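Local atomic coordinates of leucine aminopeptidase 2 (Saccharomyces cerevisiae, PDB entry 2XQ0), a protein that cleaves di- and tripeptides as a zinc-dependent aminopeptidase of the M1 family and also has low epoxide hydrolase activity. Residues Val39-Ser44 against Ile171-Pro176; Cys157-Ser162 against Ile202-Ile207; Thr166-Ile171 against Arg195-Val200; Ser316-Trp321 against Gln373-Asn378. All coordinates share one frame; numbering follows the deposited sequence.

Contact 1 (Val39-Ser44 against Ile171-Pro176); sequences VSFEKS and IESPLP
The backbone N of Val39 donates to the carbonyl O of Glu172 over 2.9 Å. The bond is nearly straight at the hydrogen, 169°. It joins the last residues of two neighbouring strands just before both chains leave the sheet. The valine side chain points toward the other segment: CG2 meets Ile171 CG2 at 3.9 Å, while CB lies 4.0 Å from Ser173 OG. The valine torsion, with CG1 opposite the backbone N (chi1 169°), leaves CG2 as the branch that reaches the isoleucine.

Strands 28-40 and 165-172 run parallel in the large mixed sheet of the M1 N-terminal domain, and this contact lies at their C-terminal ends. Residues 41-43 then coil in a helix-like turn, in which Ser40 OG accepts from Lys43 N at 3.1 Å, an ST motif.

Phe41 covers the loop that follows Glu172. Ser173 OG approaches the rim of its ring, 3.5 Å from CE2, and Pro174 CG also comes to the edge, 3.9 Å from CD2. Leu175 CD1 reaches CZ obliquely at 4.0 Å, while Val39 CG1 of the ring's own segment sits over one face, displaced toward the rim. Replacing Phe41 by an alanine would probably leave Pro174 and Leu175 without their apolar partner and open a gap beside Ser173. The serine hydroxyl itself is hydrogen-bonded to Ser211, and Pro140 also packs against the phenylalanine from a neighbouring loop.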
# COMPACT_ATOMS: atom_id res chain seq x y z
N VAL A 39 -16.82 2.64 19.87
CA VAL A 39 -16.50 3.78 19.03
C VAL A 39 -17.36 4.98 19.41
O VAL A 39 -18.58 4.90 19.38
CB VAL A 39 -16.82 3.46 17.57
CG1 VAL A 39 -16.75 4.72 16.73
CG2 VAL A 39 -15.90 2.35 17.04
N SER A 40 -16.71 6.09 19.75
CA SER A 40 -17.41 7.31 20.12
C SER A 40 -17.07 8.41 19.15
O SER A 40 -15.99 8.98 19.23
CB SER A 40 -17.03 7.76 21.54
OG SER A 40 -17.63 9.02 21.84
N PHE A 41 -18.01 8.71 18.25
CA PHE A 41 -17.89 9.82 17.30
C PHE A 41 -17.94 11.14 18.03
O PHE A 41 -17.30 12.12 17.63
CB PHE A 41 -18.99 9.75 16.23
CG PHE A 41 -18.90 8.52 15.36
CD1 PHE A 41 -18.03 8.48 14.28
CD2 PHE A 41 -19.66 7.40 15.64
CE1 PHE A 41 -17.93 7.34 13.48
CE2 PHE A 41 -19.57 6.26 14.86
CZ PHE A 41 -18.70 6.23 13.77
N GLU A 42 -18.69 11.17 19.12
CA GLU A 42 -18.77 12.35 19.97
C GLU A 42 -17.39 12.78 20.46
O GLU A 42 -17.04 13.96 20.39
CB GLU A 42 -19.69 12.09 21.16
CG GLU A 42 -19.92 13.31 22.03
CD GLU A 42 -20.36 12.95 23.43
OE1 GLU A 42 -20.58 13.88 24.24
OE2 GLU A 42 -20.47 11.74 23.72
N LYS A 43 -16.61 11.81 20.94
CA LYS A 43 -15.31 12.14 21.52
C LYS A 43 -14.18 11.91 20.53
O LYS A 43 -13.03 12.26 20.81
CB LYS A 43 -15.09 11.33 22.79
CG LYS A 43 -16.04 11.71 23.92
CD LYS A 43 -15.90 10.79 25.12
CE LYS A 43 -16.57 11.38 26.35
NZ LYS A 43 -17.97 11.82 26.07
N SER A 44 -14.51 11.34 19.37
CA SER A 44 -13.50 10.83 18.44
C SER A 44 -12.46 9.98 19.17
O SER A 44 -11.26 10.23 19.09
CB SER A 44 -12.82 11.97 17.67
OG SER A 44 -13.78 12.71 16.94
N ILE A 171 -17.28 -4.83 18.65
CA ILE A 171 -17.16 -3.40 18.45
C ILE A 171 -18.53 -2.76 18.55
O ILE A 171 -19.42 -3.05 17.76
CB ILE A 171 -16.50 -3.06 17.12
CG1 ILE A 171 -15.16 -3.81 17.00
CG2 ILE A 171 -16.29 -1.56 17.01
CD1 ILE A 171 -14.50 -3.68 15.67
N GLU A 172 -18.70 -1.90 19.54
CA GLU A 172 -19.97 -1.21 19.70
C GLU A 172 -19.88 0.13 18.97
O GLU A 172 -18.90 0.84 19.11
CB GLU A 172 -20.22 -0.99 21.19
CG GLU A 172 -21.57 -0.35 21.49
CD GLU A 172 -21.78 -0.17 22.98
OE1 GLU A 172 -20.78 -0.10 23.72
OE2 GLU A 172 -22.96 -0.08 23.40
N SER A 173 -20.90 0.44 18.18
CA SER A 173 -20.94 1.71 17.44
C SER A 173 -22.38 2.06 17.12
O SER A 173 -23.21 1.18 16.92
CB SER A 173 -20.15 1.58 16.12
OG SER A 173 -20.13 2.82 15.42
N PRO A 174 -22.70 3.37 17.05
CA PRO A 174 -24.06 3.73 16.62
C PRO A 174 -24.23 3.63 15.11
O PRO A 174 -25.32 3.92 14.63
CB PRO A 174 -24.21 5.18 17.08
CG PRO A 174 -22.81 5.70 17.13
CD PRO A 174 -21.94 4.54 17.53
N LEU A 175 -23.17 3.25 14.39
CA LEU A 175 -23.22 3.07 12.93
C LEU A 175 -22.55 1.74 12.55
O LEU A 175 -21.76 1.22 13.33
CB LEU A 175 -22.49 4.23 12.23
CG LEU A 175 -23.10 5.63 12.34
CD1 LEU A 175 -22.14 6.71 11.87
CD2 LEU A 175 -24.41 5.72 11.55
N PRO A 176 -22.89 1.20 11.38
CA PRO A 176 -22.26 -0.04 10.88
C PRO A 176 -20.71 -0.09 11.01
O PRO A 176 -20.02 0.93 10.90
CB PRO A 176 -22.69 -0.07 9.41
CG PRO A 176 -24.10 0.56 9.44
CD PRO A 176 -24.00 1.64 10.51

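Contact 2 (Cys157-Ser162 against Ile202-Ile207); sequences CFDTPS and IPAYLI
Pro161 CB presses on the edge of the Tyr205 ring, close to the ring plane and 3.7 Å from CE2, where the contact between these two loops is tightest. Beside it the proline backbone is covered as well, Pro161 CA lying 3.9 Å from Pro203 CB. Tyr205 carries CG between its backbone N and carbonyl carbon (chi1 78°), which brings the ring alongside Pro161, and Leu206 CG of its own segment lies over one face, offset toward the rim. Trp317 meets the same ring edge-to-face.

Toward Cys157 the fit is looser. CB of Ala204, the first residue of the 3-10 turn 204-206, touches Cys157 SG at 4.0 Å and stands 4.2 Å from Asp159 OD1. The carboxylate takes its charge partner outside the two segments, in a salt bridge with Arg152.

No direct hydrogen bond crosses the contact. A water fills the polar part instead, accepting from Ala204 N at 2.8 Å and lying 2.9 Å from Phe158 O, to which it probably donates. Inverse gamma turns centred on Phe158 and Asp159 and an ST turn, Thr160 OG1 accepting from Ser162 N, shape the loop; outside partners hold it too, Asp18 bonding to the same hydroxyl.

Tyr205 lies about 4 Å, side chain to side chain, from the substrate-binding residues Glu147 and Met276, which places this packing next to the substrate site. The two loops are thus joined mainly by shape, and the buried amide of Ala204 finds its acceptor in the water, whose loss would probably leave it without one.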
# COMPACT_ATOMS: atom_id res chain seq x y z
N CYS A 157 0.05 -3.50 22.32
CA CYS A 157 0.28 -4.80 21.74
C CYS A 157 1.75 -5.07 21.47
O CYS A 157 2.61 -4.22 21.68
CB CYS A 157 -0.51 -4.93 20.42
SG CYS A 157 -0.09 -3.67 19.17
N PHE A 158 2.04 -6.28 21.02
CA PHE A 158 3.37 -6.58 20.50
C PHE A 158 3.35 -6.16 19.04
O PHE A 158 3.04 -6.97 18.15
CB PHE A 158 3.65 -8.07 20.62
CG PHE A 158 3.71 -8.57 22.03
CD1 PHE A 158 4.78 -8.26 22.85
CD2 PHE A 158 2.70 -9.37 22.54
CE1 PHE A 158 4.84 -8.73 24.15
CE2 PHE A 158 2.77 -9.85 23.84
CZ PHE A 158 3.84 -9.52 24.65
N ASP A 159 3.63 -4.89 18.78
CA ASP A 159 3.45 -4.29 17.45
C ASP A 159 4.63 -4.60 16.52
O ASP A 159 5.39 -3.70 16.13
CB ASP A 159 3.22 -2.77 17.55
CG ASP A 159 2.74 -2.16 16.23
OD1 ASP A 159 2.45 -2.91 15.28
OD2 ASP A 159 2.64 -0.91 16.15
N THR A 160 4.76 -5.87 16.16
CA THR A 160 5.80 -6.31 15.22
C THR A 160 5.20 -7.34 14.26
O THR A 160 4.33 -8.12 14.64
CB THR A 160 7.06 -6.87 15.97
OG1 THR A 160 7.84 -7.66 15.07
CG2 THR A 160 6.66 -7.72 17.15
N PRO A 161 5.64 -7.33 13.00
CA PRO A 161 5.08 -8.33 12.09
C PRO A 161 5.59 -9.75 12.39
O PRO A 161 5.07 -10.71 11.82
CB PRO A 161 5.52 -7.84 10.71
CG PRO A 161 6.68 -6.91 10.95
CD PRO A 161 6.40 -6.28 12.30
N SER A 162 6.55 -9.87 13.31
CA SER A 162 6.98 -11.17 13.83
C SER A 162 5.93 -11.83 14.70
O SER A 162 5.96 -13.05 14.88
CB SER A 162 8.30 -11.06 14.62
OG SER A 162 9.41 -10.94 13.75
N ILE A 202 -2.79 -13.35 12.52
CA ILE A 202 -2.33 -12.16 11.79
C ILE A 202 -1.48 -11.22 12.67
O ILE A 202 -1.61 -11.23 13.89
CB ILE A 202 -3.51 -11.39 11.13
CG1 ILE A 202 -4.57 -10.93 12.16
CG2 ILE A 202 -4.17 -12.25 10.03
CD1 ILE A 202 -5.50 -9.81 11.62
N PRO A 203 -0.58 -10.44 12.04
CA PRO A 203 0.16 -9.38 12.74
C PRO A 203 -0.78 -8.19 13.04
O PRO A 203 -1.78 -8.00 12.35
CB PRO A 203 1.24 -8.96 11.73
CG PRO A 203 0.66 -9.30 10.40
CD PRO A 203 -0.23 -10.51 10.61
N ALA A 204 -0.46 -7.41 14.07
CA ALA A 204 -1.29 -6.27 14.45
C ALA A 204 -1.47 -5.25 13.32
O ALA A 204 -2.50 -4.57 13.25
CB ALA A 204 -0.72 -5.57 15.70
N TYR A 205 -0.48 -5.13 12.44
CA TYR A 205 -0.52 -4.05 11.45
C TYR A 205 -1.62 -4.32 10.41
O TYR A 205 -2.02 -3.42 9.70
CB TYR A 205 0.84 -3.82 10.79
CG TYR A 205 1.19 -4.81 9.70
CD1 TYR A 205 0.66 -4.69 8.42
CD2 TYR A 205 2.06 -5.85 9.96
CE1 TYR A 205 0.99 -5.58 7.43
CE2 TYR A 205 2.38 -6.76 8.97
CZ TYR A 205 1.85 -6.62 7.71
OH TYR A 205 2.17 -7.52 6.73
N LEU A 206 -2.12 -5.56 10.36
CA LEU A 206 -3.18 -5.95 9.43
C LEU A 206 -4.59 -5.71 9.98
O LEU A 206 -5.58 -5.85 9.26
CB LEU A 206 -3.04 -7.41 9.03
CG LEU A 206 -1.86 -7.68 8.09
CD1 LEU A 206 -1.75 -9.16 7.78
CD2 LEU A 206 -2.05 -6.89 6.81
N ILE A 207 -4.68 -5.37 11.26
CA ILE A 207 -5.98 -5.09 11.84
C ILE A 207 -6.58 -3.91 11.10
O ILE A 207 -5.88 -2.93 10.78
CB ILE A 207 -5.93 -4.81 13.34
CG1 ILE A 207 -5.63 -6.12 14.09
CG2 ILE A 207 -7.25 -4.21 13.82
CD1 ILE A 207 -6.76 -7.13 13.95
O HOH W 1 1.56 -8.14 15.94

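Contact 3 (Thr166-Ile171 against Arg195-Val200); sequences TFTASI and RFEQKV
Phe167 and Gln198 form a hydrogen-bonded antiparallel pair: Gln198 N donates to Phe167 O at 2.8 Å and Phe167 N to Gln198 O at 3.1 Å. Ala169 and Phe196 repeat the pattern, with Phe196 N to Ala169 O at 2.9 Å. The strand axes pass 4.7 Å apart, with 166° between their N-to-C directions. Weaker CA-H...O contacts fill in between, Arg195 CA lying 3.2 Å from Ala169 O.

Apolar contacts occupy the face of Phe167, Ala169, Phe196 and Gln198. The CB atoms of Phe167 and Gln198 are 4.1 Å apart, and Ile171 CD1 comes obliquely to Phe196 CE2 at 4.2 Å, the side chains crossing at about a right angle. Phe179 and Val177 cover its Ala169, Ile171 and Phe196 part. Gln198 has CG opposite its backbone N (chi1 180°) and bends at chi2 (47°), bringing OE1 back to accept from Val200 N; NE2 bonds to Asn280, in a loop, and Ser180 O.

On the other face the Thr168 and Glu197 side chains lie side by side, pointing the same way, CG2 and CG 4.1 Å apart.

Direct bonding across the pair is thus all backbone, while Thr168 OG1, bonded to His32 and Asp34, ties strand 165-172 to strand 28-40.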
# COMPACT_ATOMS: atom_id res chain seq x y z
N THR A 166 -4.48 -15.17 16.31
CA THR A 166 -5.89 -15.13 16.00
C THR A 166 -6.54 -13.97 16.78
O THR A 166 -6.03 -13.55 17.83
CB THR A 166 -6.56 -16.46 16.37
OG1 THR A 166 -6.31 -16.76 17.74
CG2 THR A 166 -5.99 -17.58 15.51
N PHE A 167 -7.65 -13.45 16.25
CA PHE A 167 -8.41 -12.39 16.91
C PHE A 167 -9.89 -12.72 17.03
O PHE A 167 -10.48 -13.36 16.17
CB PHE A 167 -8.32 -11.07 16.14
CG PHE A 167 -7.04 -10.34 16.33
CD1 PHE A 167 -5.90 -10.73 15.65
CD2 PHE A 167 -6.98 -9.21 17.13
CE1 PHE A 167 -4.72 -10.04 15.80
CE2 PHE A 167 -5.78 -8.51 17.30
CZ PHE A 167 -4.66 -8.93 16.63
N THR A 168 -10.50 -12.24 18.11
CA THR A 168 -11.94 -12.04 18.15
C THR A 168 -12.13 -10.56 18.43
O THR A 168 -11.24 -9.93 19.01
CB THR A 168 -12.61 -12.87 19.26
OG1 THR A 168 -11.79 -12.82 20.43
CG2 THR A 168 -12.77 -14.32 18.83
N ALA A 169 -13.27 -10.01 18.06
CA ALA A 169 -13.50 -8.59 18.29
C ALA A 169 -14.97 -8.27 18.45
O ALA A 169 -15.80 -8.70 17.65
CB ALA A 169 -12.91 -7.76 17.14
N SER A 170 -15.30 -7.51 19.49
CA SER A 170 -16.64 -6.95 19.59
C SER A 170 -16.50 -5.45 19.53
O SER A 170 -15.69 -4.87 20.25
CB SER A 170 -17.32 -7.34 20.89
OG SER A 170 -17.33 -8.75 21.02
N ILE A 171 -17.28 -4.83 18.65
CA ILE A 171 -17.16 -3.40 18.45
C ILE A 171 -18.53 -2.76 18.55
O ILE A 171 -19.42 -3.05 17.76
CB ILE A 171 -16.50 -3.06 17.12
CG1 ILE A 171 -15.16 -3.81 17.00
CG2 ILE A 171 -16.29 -1.56 17.01
CD1 ILE A 171 -14.50 -3.68 15.67
N ARG A 195 -19.70 -8.29 16.12
CA ARG A 195 -18.71 -9.29 16.52
C ARG A 195 -18.06 -9.93 15.30
O ARG A 195 -18.72 -10.15 14.27
CB ARG A 195 -19.34 -10.36 17.40
CG ARG A 195 -19.99 -9.82 18.66
CD ARG A 195 -20.56 -10.95 19.49
NE ARG A 195 -21.20 -10.47 20.71
CZ ARG A 195 -20.55 -10.20 21.84
NH1 ARG A 195 -19.23 -10.36 21.90
NH2 ARG A 195 -21.21 -9.78 22.90
N PHE A 196 -16.76 -10.23 15.41
CA PHE A 196 -15.99 -10.76 14.28
C PHE A 196 -15.02 -11.80 14.79
O PHE A 196 -14.68 -11.82 15.97
CB PHE A 196 -15.14 -9.67 13.60
CG PHE A 196 -15.93 -8.50 13.12
CD1 PHE A 196 -16.42 -8.47 11.82
CD2 PHE A 196 -16.17 -7.42 13.95
CE1 PHE A 196 -17.15 -7.39 11.37
CE2 PHE A 196 -16.90 -6.34 13.50
CZ PHE A 196 -17.39 -6.32 12.20
N GLU A 197 -14.53 -12.63 13.89
CA GLU A 197 -13.50 -13.60 14.23
C GLU A 197 -12.47 -13.63 13.11
O GLU A 197 -12.84 -13.65 11.93
CB GLU A 197 -14.16 -14.97 14.35
CG GLU A 197 -13.37 -15.98 15.11
CD GLU A 197 -14.19 -17.22 15.40
OE1 GLU A 197 -15.07 -17.55 14.57
OE2 GLU A 197 -13.95 -17.85 16.46
N GLN A 198 -11.18 -13.62 13.46
CA GLN A 198 -10.12 -13.82 12.47
C GLN A 198 -9.43 -15.10 12.88
O GLN A 198 -8.65 -15.10 13.83
CB GLN A 198 -9.13 -12.65 12.44
CG GLN A 198 -8.00 -12.85 11.39
CD GLN A 198 -8.56 -13.30 10.04
OE1 GLN A 198 -8.54 -14.49 9.72
NE2 GLN A 198 -9.08 -12.35 9.26
N LYS A 199 -9.75 -16.21 12.21
CA LYS A 199 -9.26 -17.51 12.66
C LYS A 199 -7.87 -17.87 12.10
O LYS A 199 -7.25 -18.83 12.55
CB LYS A 199 -10.28 -18.62 12.38
CG LYS A 199 -11.63 -18.38 13.04
CD LYS A 199 -12.39 -19.68 13.33
CE LYS A 199 -13.18 -20.16 12.13
NZ LYS A 199 -14.17 -21.22 12.51
N VAL A 200 -7.38 -17.09 11.13
CA VAL A 200 -6.01 -17.23 10.65
C VAL A 200 -5.14 -16.24 11.42
O VAL A 200 -5.52 -15.08 11.52
CB VAL A 200 -5.91 -16.87 9.14
CG1 VAL A 200 -4.46 -16.92 8.66
CG2 VAL A 200 -6.81 -17.76 8.31

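Contact 4 (Ser316-Trp321 against Gln373-Asn378); sequences SWNHFW and QNLNDN
The indole of Trp317 has Phe320 CD1 in plane at its edge, while Trp317 CB, at the root of the side chain, touches Leu375 CD1 at 3.7 Å. The other flat group, the Asn318 amide, carries the contact. Over one of its faces Gln373 O stands almost straight above the plane, 3.0 Å from Asn318 CG. Asn318 OD1 accepts from Leu375 N at 2.8 Å in a straight bond (172°), with the donor tilted 24° from the amide plane, and lies 3.4 Å from Leu375 CB. Setting CG opposite the carbonyl carbon (chi1 -77°) swings the amide toward the 373-378 loop. ND2 gives a hydrogen to a water at 2.7 Å, which in turn donates to Asn374 OD1 and to Leu375 O.

The asparagine backbone binds too: Gln373 N donates to Asn318 O at 2.9 Å. A leucine in place of Asn318 would probably leave Leu375 N without its acceptor and the bridging water without its donor.

Asn318 N is held by Ser316 OG in an ST turn. The turn leads into helix 321-339, which carries the zinc ligand Glu324, and Phe320 contacts the bound bestatin, so this loop pairing borders the M1 metallopeptidase active site.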
# COMPACT_ATOMS: atom_id res chain seq x y z
N SER A 316 10.37 -8.31 10.03
CA SER A 316 10.65 -6.94 10.45
C SER A 316 10.59 -6.04 9.24
O SER A 316 10.48 -6.51 8.11
CB SER A 316 12.04 -6.85 11.08
OG SER A 316 13.05 -6.70 10.10
N TRP A 317 10.71 -4.74 9.47
CA TRP A 317 10.61 -3.78 8.38
C TRP A 317 11.92 -3.66 7.58
O TRP A 317 11.96 -2.99 6.56
CB TRP A 317 10.06 -2.44 8.88
CG TRP A 317 8.75 -2.67 9.62
CD1 TRP A 317 8.54 -2.57 10.96
CD2 TRP A 317 7.51 -3.14 9.05
NE1 TRP A 317 7.23 -2.92 11.26
CE2 TRP A 317 6.59 -3.27 10.11
CE3 TRP A 317 7.10 -3.44 7.75
CZ2 TRP A 317 5.27 -3.68 9.90
CZ3 TRP A 317 5.79 -3.85 7.54
CH2 TRP A 317 4.89 -3.96 8.61
N ASN A 318 12.96 -4.34 8.04
CA ASN A 318 14.19 -4.49 7.25
C ASN A 318 14.01 -5.39 6.04
O ASN A 318 14.79 -5.31 5.10
CB ASN A 318 15.31 -5.11 8.08
CG ASN A 318 15.96 -4.13 9.02
OD1 ASN A 318 15.67 -2.94 9.00
ND2 ASN A 318 16.89 -4.63 9.82
N HIS A 319 13.01 -6.26 6.09
CA HIS A 319 12.80 -7.28 5.05
C HIS A 319 11.43 -7.09 4.38
O HIS A 319 10.78 -8.06 3.94
CB HIS A 319 12.93 -8.68 5.66
CG HIS A 319 14.23 -8.89 6.36
ND1 HIS A 319 15.37 -9.28 5.70
CD2 HIS A 319 14.58 -8.68 7.65
CE1 HIS A 319 16.37 -9.33 6.57
NE2 HIS A 319 15.92 -8.96 7.75
N PHE A 320 11.01 -5.84 4.32
CA PHE A 320 9.73 -5.43 3.75
C PHE A 320 9.58 -5.89 2.30
O PHE A 320 8.46 -6.10 1.83
CB PHE A 320 9.62 -3.91 3.85
CG PHE A 320 8.27 -3.36 3.45
CD1 PHE A 320 7.11 -3.90 3.98
CD2 PHE A 320 8.18 -2.25 2.61
CE1 PHE A 320 5.86 -3.38 3.63
CE2 PHE A 320 6.94 -1.73 2.26
CZ PHE A 320 5.78 -2.30 2.78
N TRP A 321 10.70 -6.05 1.59
CA TRP A 321 10.64 -6.51 0.20
C TRP A 321 9.94 -7.88 0.05
O TRP A 321 9.32 -8.15 -0.98
CB TRP A 321 12.04 -6.53 -0.45
CG TRP A 321 12.82 -7.79 -0.21
CD1 TRP A 321 13.66 -8.04 0.84
CD2 TRP A 321 12.86 -8.95 -1.05
NE1 TRP A 321 14.22 -9.30 0.70
CE2 TRP A 321 13.74 -9.88 -0.44
CE3 TRP A 321 12.23 -9.30 -2.25
CZ2 TRP A 321 14.01 -11.13 -1.01
CZ3 TRP A 321 12.50 -10.54 -2.81
CH2 TRP A 321 13.38 -11.45 -2.18
N GLN A 373 16.90 -3.53 4.14
CA GLN A 373 17.13 -2.30 4.89
C GLN A 373 17.76 -2.57 6.25
O GLN A 373 17.79 -3.71 6.72
CB GLN A 373 15.81 -1.53 5.03
CG GLN A 373 15.38 -0.86 3.76
CD GLN A 373 16.32 0.27 3.38
OE1 GLN A 373 16.99 0.23 2.34
NE2 GLN A 373 16.36 1.28 4.22
N ASN A 374 18.27 -1.51 6.88
CA ASN A 374 18.97 -1.63 8.16
C ASN A 374 18.45 -0.53 9.05
O ASN A 374 19.11 0.49 9.24
CB ASN A 374 20.49 -1.52 7.96
CG ASN A 374 21.28 -1.60 9.28
OD1 ASN A 374 20.80 -2.08 10.30
ND2 ASN A 374 22.53 -1.15 9.23
N LEU A 375 17.25 -0.72 9.57
CA LEU A 375 16.63 0.27 10.41
C LEU A 375 17.20 0.05 11.80
O LEU A 375 17.48 -1.08 12.19
CB LEU A 375 15.11 0.09 10.44
CG LEU A 375 14.29 0.22 9.15
CD1 LEU A 375 12.81 0.03 9.46
CD2 LEU A 375 14.51 1.55 8.47
N ASN A 376 17.38 1.10 12.56
CA ASN A 376 17.79 0.87 13.93
C ASN A 376 16.54 1.05 14.75
O ASN A 376 15.44 0.99 14.21
CB ASN A 376 18.88 1.85 14.33
CG ASN A 376 19.99 1.96 13.30
OD1 ASN A 376 20.26 3.04 12.76
ND2 ASN A 376 20.65 0.83 13.02
N ASP A 377 16.68 1.26 16.06
CA ASP A 377 15.54 1.65 16.87
C ASP A 377 15.35 3.16 16.81
O ASP A 377 14.46 3.70 17.46
CB ASP A 377 15.70 1.19 18.32
CG ASP A 377 16.95 1.74 18.95
OD1 ASP A 377 17.62 2.56 18.30
OD2 ASP A 377 17.26 1.35 20.10
N ASN A 378 16.20 3.84 16.04
CA ASN A 378 16.10 5.29 15.89
C ASN A 378 15.52 5.69 14.53
O ASN A 378 15.39 6.87 14.21
CB ASN A 378 17.47 5.93 16.06
CG ASN A 378 18.45 5.49 14.98
OD1 ASN A 378 18.23 4.49 14.29
ND2 ASN A 378 19.54 6.25 14.82
O HOH W 2 18.47 -3.35 11.58

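How the contacts relate
Contacts 1 and 3 share Ile171 and strand 165-172: one joins it to strand 28-40, the other to strand 193-199, its other neighbour in the same sheet. Both are only partly buried, whereas contacts 2 and 4 are buried and lie nearer the centre of the chain. Contact 3 is nested inside the loop that contact 2 closes, and Phe167 packs on Ile202 and Ile207. Contact 2, in the N-terminal M1 domain, meets contact 4, in the peptidase domain, where Pro161 and Tyr205 lie against Trp317. Repeated backbone bonds characterise the sheet pair, contact 1 has one at a strand end, contact 2 relies on packing and water, and contact 4 adds an amide side chain.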